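PDB 3MYR: nickel-dependent hydrogenase large subunit from Allochromatium vinosum, which catalyses the reversible oxidation of molecular hydrogen at a buried nickel-iron centre, passing the electrons to an acceptor through its partner small subunit. Local coordinates for residues A506-P509 against S510-N513; A378-K382 against G383-E387; V388-L391 against A392-L395. One frame throughout, in Å; residues are numbered along the deposited sequence.

Contact 1 of 3, residues A506-P509 against S510-N513; sequences AVVP and STWN. With MG (magnesium ion), chain O; NFV (Ni-Fe oxidized active center), chain N.
Pro509 and Ser510 meet the Ni-Fe centre together, and Ser510 grips one of its diatomic ligands with two donors. Ser510 N gives a hydrogen bond to N3 of the centre at 3.0 Å, and Ser510 OG adds another to N3 at 2.9 Å. OG lies anti to its carbonyl carbon and beside the backbone N (chi1 -71°), which lets N and OG reach the same atom. Ser510 OG is also hydrogen-bonded to Cys555 N. Pro509 CG packs against the same N3 at 3.5 Å. A second diatomic ligand ends in O1, and Val508 CG1 touches this atom at 3.4 Å.

The chain turns here from strand 500-507 into helix 509-514, with Val508 as N-cap. Val508 O accepts a bond from Trp512 N (3.2 Å). Asn513 N binds Pro509 O one residue further on. Thr511 OG1 folds back to accept a weak bond from Val508 N, while that hydroxyl has a stronger partner in Ala559 O. The Val507 side chain crosses Trp512 at a slant, with Val507 CG1 3.6 Å from Trp512 NE1. Water 1 lies in the plane of the indole at its edge. It accepts from Trp512 NE1 and donates to Val507 O.

At the strand end, Ala506 O binds the magnesium ion at 2.1 Å, with three waters, Glu42 and His561. The continuous run 506-513 therefore serves two metal sites. The paired donors at the start of the helix would probably draw electron density toward N3 and fix the orientation of that iron ligand.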
# COMPACT_ATOMS: atom_id res chain seq x y z
N ALA B 506 12.72 10.50 -0.58
CA ALA B 506 12.40 9.07 -0.67
C ALA B 506 12.61 8.63 -2.11
O ALA B 506 12.17 9.30 -3.03
CB ALA B 506 10.93 8.77 -0.23
N VAL B 507 13.24 7.48 -2.29
CA VAL B 507 13.23 6.81 -3.58
C VAL B 507 12.64 5.44 -3.31
O VAL B 507 13.18 4.65 -2.54
CB VAL B 507 14.64 6.66 -4.16
CG1 VAL B 507 14.55 6.10 -5.58
CG2 VAL B 507 15.42 8.04 -4.13
N VAL B 508 11.57 5.15 -4.01
CA VAL B 508 10.61 4.12 -3.60
C VAL B 508 10.58 3.02 -4.72
O VAL B 508 10.89 3.32 -5.89
CB VAL B 508 9.23 4.80 -3.38
CG1 VAL B 508 8.24 3.82 -2.80
CG2 VAL B 508 9.44 5.97 -2.37
N PRO B 509 10.30 1.77 -4.37
CA PRO B 509 10.38 0.72 -5.42
C PRO B 509 9.61 1.01 -6.73
O PRO B 509 10.18 0.88 -7.82
CB PRO B 509 9.92 -0.56 -4.71
CG PRO B 509 9.45 -0.14 -3.33
CD PRO B 509 10.16 1.16 -3.03
N SER B 510 8.39 1.51 -6.64
CA SER B 510 7.65 1.76 -7.86
C SER B 510 8.19 3.02 -8.54
O SER B 510 7.98 3.15 -9.72
CB SER B 510 6.14 1.88 -7.59
OG SER B 510 5.66 0.60 -7.28
N THR B 511 8.93 3.90 -7.83
CA THR B 511 9.70 4.96 -8.54
C THR B 511 10.67 4.35 -9.53
O THR B 511 10.67 4.69 -10.70
CB THR B 511 10.44 5.96 -7.59
OG1 THR B 511 9.58 6.27 -6.48
CG2 THR B 511 10.76 7.27 -8.35
N TRP B 512 11.51 3.42 -9.06
CA TRP B 512 12.42 2.69 -9.96
C TRP B 512 11.65 2.05 -11.11
O TRP B 512 12.01 2.25 -12.29
CB TRP B 512 13.12 1.52 -9.18
CG TRP B 512 14.14 2.02 -8.21
CD1 TRP B 512 13.98 2.19 -6.87
CD2 TRP B 512 15.50 2.40 -8.50
NE1 TRP B 512 15.16 2.61 -6.29
CE2 TRP B 512 16.11 2.77 -7.28
CE3 TRP B 512 16.26 2.45 -9.69
CZ2 TRP B 512 17.46 3.19 -7.19
CZ3 TRP B 512 17.60 2.88 -9.62
CH2 TRP B 512 18.20 3.23 -8.37
N ASN B 513 10.67 1.18 -10.78
CA ASN B 513 10.09 0.35 -11.86
C ASN B 513 9.23 1.12 -12.85
O ASN B 513 9.23 0.86 -14.06
CB ASN B 513 9.25 -0.79 -11.21
CG ASN B 513 10.12 -1.80 -10.47
OD1 ASN B 513 11.29 -1.97 -10.79
ND2 ASN B 513 9.52 -2.52 -9.54
MG MG O . 11.26 11.01 -3.97
FE NFV N . 5.28 0.76 -1.61
NI NFV N . 2.38 1.56 -1.81
C1 NFV N . 6.68 1.14 -0.98
O1 NFV N . 7.80 1.37 -0.51
C2 NFV N . 5.74 -1.08 -1.42
N2 NFV N . 6.04 -2.22 -1.28
C3 NFV N . 5.94 0.83 -3.37
N3 NFV N . 6.35 0.90 -4.46
O4 NFV N . 3.54 0.18 -2.36
O HOH W 1 14.97 2.91 -3.45
O HOH W 2 13.17 11.73 -4.25
O HOH W 3 11.39 9.94 -5.76
O HOH W 4 10.54 12.68 -5.10

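Contact 2 of 3, residues A378-K382 against G383-E387; sequences APRWK and GRSVE
Arg380 packs along the returning backbone of Arg384 and Ser385. Its CB lies 3.6 Å from Arg384 O. The chain bends at chi2 (-63°), and this brings Arg380 CD to 3.6 Å from Ser385 N. The guanidinium lies with one face against the serine hydroxyl: Ser385 OG is 3.2 Å from Arg380 CZ. OG sits above the plane, where no N-H points, so this is packing; its hydrogen bond goes to Ala523 O. Arg380 NE forms a salt bridge with Asp518. NH2 binds the carbonyls of Pro516 and Gln522. Arg380 NH1 turns back to Pro379 O at 2.8 Å; the oxygen is in the guanidinium plane, but the nitrogen stands above the carbonyl plane. A leucine here would probably leave Asp518 without its charged mate and open a gap beside Ser385 OG.

Trp381 CB meets Val386 CG1 at 3.9 Å. Water 5 links Pro379 O to Val386 N, and water 6 accepts from Gly383 N and donates weakly to Arg380 O. Trp381 N bonds to Arg384 O (2.8 Å), and Arg384 N returns one to Trp381 O (2.9 Å). Lys382 and Gly383 form the corner, both with positive phi. A side chain at Gly383 would collide with Lys382 O. This is a type I' turn closed by one antiparallel hydrogen-bonded pair, the geometry of a two-residue beta-hairpin turn.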
# COMPACT_ATOMS: atom_id res chain seq x y z
N ALA B 378 12.97 9.65 -12.39
CA ALA B 378 13.60 8.48 -13.01
C ALA B 378 14.89 8.03 -12.29
O ALA B 378 15.95 8.61 -12.55
CB ALA B 378 13.86 8.74 -14.50
N PRO B 379 14.79 7.06 -11.37
CA PRO B 379 15.96 6.66 -10.60
C PRO B 379 16.80 5.76 -11.50
O PRO B 379 16.25 4.94 -12.25
CB PRO B 379 15.35 5.82 -9.42
CG PRO B 379 13.96 6.32 -9.32
CD PRO B 379 13.57 6.45 -10.81
N ARG B 380 18.11 5.89 -11.40
CA ARG B 380 19.05 5.06 -12.16
C ARG B 380 20.15 4.60 -11.20
O ARG B 380 20.50 5.33 -10.26
CB ARG B 380 19.67 5.88 -13.33
CG ARG B 380 18.66 6.32 -14.44
CD ARG B 380 18.08 5.10 -15.11
NE ARG B 380 17.12 5.43 -16.18
CZ ARG B 380 15.78 5.46 -16.04
NH1 ARG B 380 15.21 5.27 -14.86
NH2 ARG B 380 15.00 5.72 -17.09
N TRP B 381 20.74 3.44 -11.46
CA TRP B 381 21.81 2.93 -10.61
C TRP B 381 23.05 2.95 -11.48
O TRP B 381 23.10 2.20 -12.48
CB TRP B 381 21.50 1.49 -10.15
CG TRP B 381 22.57 0.95 -9.20
CD1 TRP B 381 22.74 1.28 -7.88
CD2 TRP B 381 23.65 0.05 -9.53
NE1 TRP B 381 23.84 0.63 -7.37
CE2 TRP B 381 24.43 -0.11 -8.37
CE3 TRP B 381 24.03 -0.64 -10.70
CZ2 TRP B 381 25.56 -0.95 -8.32
CZ3 TRP B 381 25.19 -1.46 -10.67
CH2 TRP B 381 25.95 -1.59 -9.48
N LYS B 382 24.01 3.83 -11.17
CA LYS B 382 25.20 4.02 -12.04
C LYS B 382 24.79 4.21 -13.52
O LYS B 382 25.36 3.58 -14.43
CB LYS B 382 26.15 2.81 -11.89
CG LYS B 382 26.82 2.71 -10.50
CD LYS B 382 27.91 1.61 -10.44
CE LYS B 382 28.41 1.48 -9.01
NZ LYS B 382 29.48 0.40 -8.82
N GLY B 383 23.77 5.01 -13.77
CA GLY B 383 23.27 5.19 -15.15
C GLY B 383 22.35 4.10 -15.72
O GLY B 383 21.79 4.31 -16.76
N ARG B 384 22.15 2.97 -15.06
CA ARG B 384 21.30 1.90 -15.57
C ARG B 384 19.91 1.96 -15.01
O ARG B 384 19.72 2.29 -13.84
CB ARG B 384 21.93 0.53 -15.27
CG ARG B 384 23.19 0.38 -16.18
CD ARG B 384 24.15 -0.60 -15.71
NE ARG B 384 25.26 0.12 -15.14
CZ ARG B 384 26.53 -0.05 -15.46
NH1 ARG B 384 26.88 -0.97 -16.35
NH2 ARG B 384 27.44 0.70 -14.87
N SER B 385 18.95 1.66 -15.87
CA SER B 385 17.61 1.26 -15.49
C SER B 385 17.67 -0.09 -14.87
O SER B 385 18.29 -0.98 -15.44
CB SER B 385 16.72 1.18 -16.72
OG SER B 385 16.38 2.49 -17.12
N VAL B 386 17.00 -0.25 -13.71
CA VAL B 386 16.99 -1.52 -13.04
C VAL B 386 15.55 -1.89 -12.64
O VAL B 386 14.66 -1.02 -12.59
CB VAL B 386 17.96 -1.52 -11.78
CG1 VAL B 386 19.36 -1.15 -12.14
CG2 VAL B 386 17.47 -0.52 -10.77
N GLU B 387 15.35 -3.16 -12.31
CA GLU B 387 14.08 -3.62 -11.77
C GLU B 387 14.28 -3.95 -10.28
O GLU B 387 15.33 -4.53 -9.91
CB GLU B 387 13.58 -4.87 -12.49
CG GLU B 387 12.40 -5.53 -11.73
CD GLU B 387 11.65 -6.59 -12.53
OE1 GLU B 387 10.89 -7.41 -11.92
OE2 GLU B 387 11.86 -6.66 -13.77
O HOH W 5 15.71 2.30 -13.01
O HOH W 6 22.80 6.71 -11.71

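Contact 3 of 3, residues V388-L391 against A392-L395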
# COMPACT_ATOMS: atom_id res chain seq x y z
N VAL B 388 13.31 -3.58 -9.43
CA VAL B 388 13.39 -3.99 -8.04
C VAL B 388 12.16 -4.84 -7.70
O VAL B 388 11.17 -4.86 -8.45
CB VAL B 388 13.45 -2.76 -7.05
CG1 VAL B 388 14.77 -1.95 -7.36
CG2 VAL B 388 12.22 -1.83 -7.28
N GLY B 389 12.19 -5.50 -6.56
CA GLY B 389 10.94 -6.16 -6.12
C GLY B 389 11.20 -7.66 -6.01
O GLY B 389 12.36 -8.11 -5.91
N PRO B 390 10.11 -8.46 -5.96
CA PRO B 390 10.29 -9.89 -5.72
C PRO B 390 11.22 -10.59 -6.68
O PRO B 390 11.93 -11.51 -6.27
CB PRO B 390 8.85 -10.48 -5.84
CG PRO B 390 7.96 -9.30 -5.41
CD PRO B 390 8.69 -8.06 -6.01
N LEU B 391 11.16 -10.26 -7.97
CA LEU B 391 12.04 -10.94 -8.95
C LEU B 391 13.54 -10.64 -8.64
O LEU B 391 14.40 -11.52 -8.67
CB LEU B 391 11.69 -10.56 -10.39
CG LEU B 391 12.43 -11.34 -11.52
CD1 LEU B 391 12.47 -12.89 -11.32
CD2 LEU B 391 11.85 -10.99 -12.95
N ALA B 392 13.83 -9.38 -8.31
CA ALA B 392 15.22 -8.99 -7.96
C ALA B 392 15.67 -9.75 -6.74
O ALA B 392 16.81 -10.21 -6.70
CB ALA B 392 15.31 -7.51 -7.68
N ARG B 393 14.77 -9.94 -5.77
CA ARG B 393 15.16 -10.60 -4.52
C ARG B 393 15.39 -12.07 -4.76
O ARG B 393 16.34 -12.69 -4.24
CB ARG B 393 14.11 -10.36 -3.40
CG ARG B 393 14.28 -8.97 -2.69
CD ARG B 393 13.28 -8.87 -1.48
NE ARG B 393 11.89 -8.89 -1.97
CZ ARG B 393 11.12 -7.84 -2.26
NH1 ARG B 393 9.84 -8.03 -2.62
NH2 ARG B 393 11.58 -6.60 -2.16
N VAL B 394 14.48 -12.67 -5.51
CA VAL B 394 14.59 -14.11 -5.71
C VAL B 394 15.82 -14.41 -6.56
O VAL B 394 16.57 -15.36 -6.29
CB VAL B 394 13.28 -14.73 -6.29
CG1 VAL B 394 13.50 -16.14 -6.79
CG2 VAL B 394 12.21 -14.70 -5.21
N LEU B 395 16.09 -13.58 -7.54
CA LEU B 395 17.37 -13.72 -8.27
C LEU B 395 18.59 -13.57 -7.37
O LEU B 395 19.51 -14.38 -7.48
CB LEU B 395 17.48 -12.84 -9.55
CG LEU B 395 16.42 -13.06 -10.65
CD1 LEU B 395 16.47 -11.88 -11.62
CD2 LEU B 395 16.69 -14.36 -11.42
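The bend at chi3 (-64°) folds the guanidinium of Arg393 back over Gly389 and Pro390. Its CG stands anti to the carbonyl carbon (chi1 -82°), on the side of the backbone N. This happens at the first turn of helix 390-399, where Gly389 is at the N-cap position. Gly389 C lies over one face of the guanidinium, 3.8 Å from Arg393 CZ and displaced toward the edge of the group. Arg393 NH1 rests against Pro390 CD at 3.6 Å.

The charge is held by partners outside the turn. NH1 makes a salt bridge with Glu436 and a hydrogen bond to Pro486 O, and NH2 makes a salt bridge with Glu484. Phe300 adds a cation-pi contact. The two carboxylates probably offset this buried positive charge.

Gly389 has backbone angles that would press a side chain against the preceding carbonyl, and a CB there would also clash with Pro390 CD. The helix itself starts with regular bonds. Arg393 N binds Gly389 O at 3.0 Å, Val394 N binds Pro390 O, and Leu395 N binds Leu391 O. On another side of the turn, Ala392 CB sits 4.0 Å from Val388 CA. Leu391 CD1 packs 4.0 Å from Leu395 CG.

Overall arrangement
Contacts 1 and 3 are wholly buried, while contact 2 is partly buried, its turn reaching solvent at Lys382. Contacts 1 and 3 are both helix starts, but their chemistry differs. Contact 1 is bound to metal sites and contact 3 to a buried charge network. Contact 2 rests on hairpin bonds and on salt bridges of Arg380 and Glu387, away from the metal sites. Contact 2 runs straight into contact 3, and both lean on helix 509-514. Trp512 CE3 packs on Val386 CG2 at 3.4 Å. Asn513 OD1 accepts from Val388 N at 2.9 Å, which joins contacts 1 and 3.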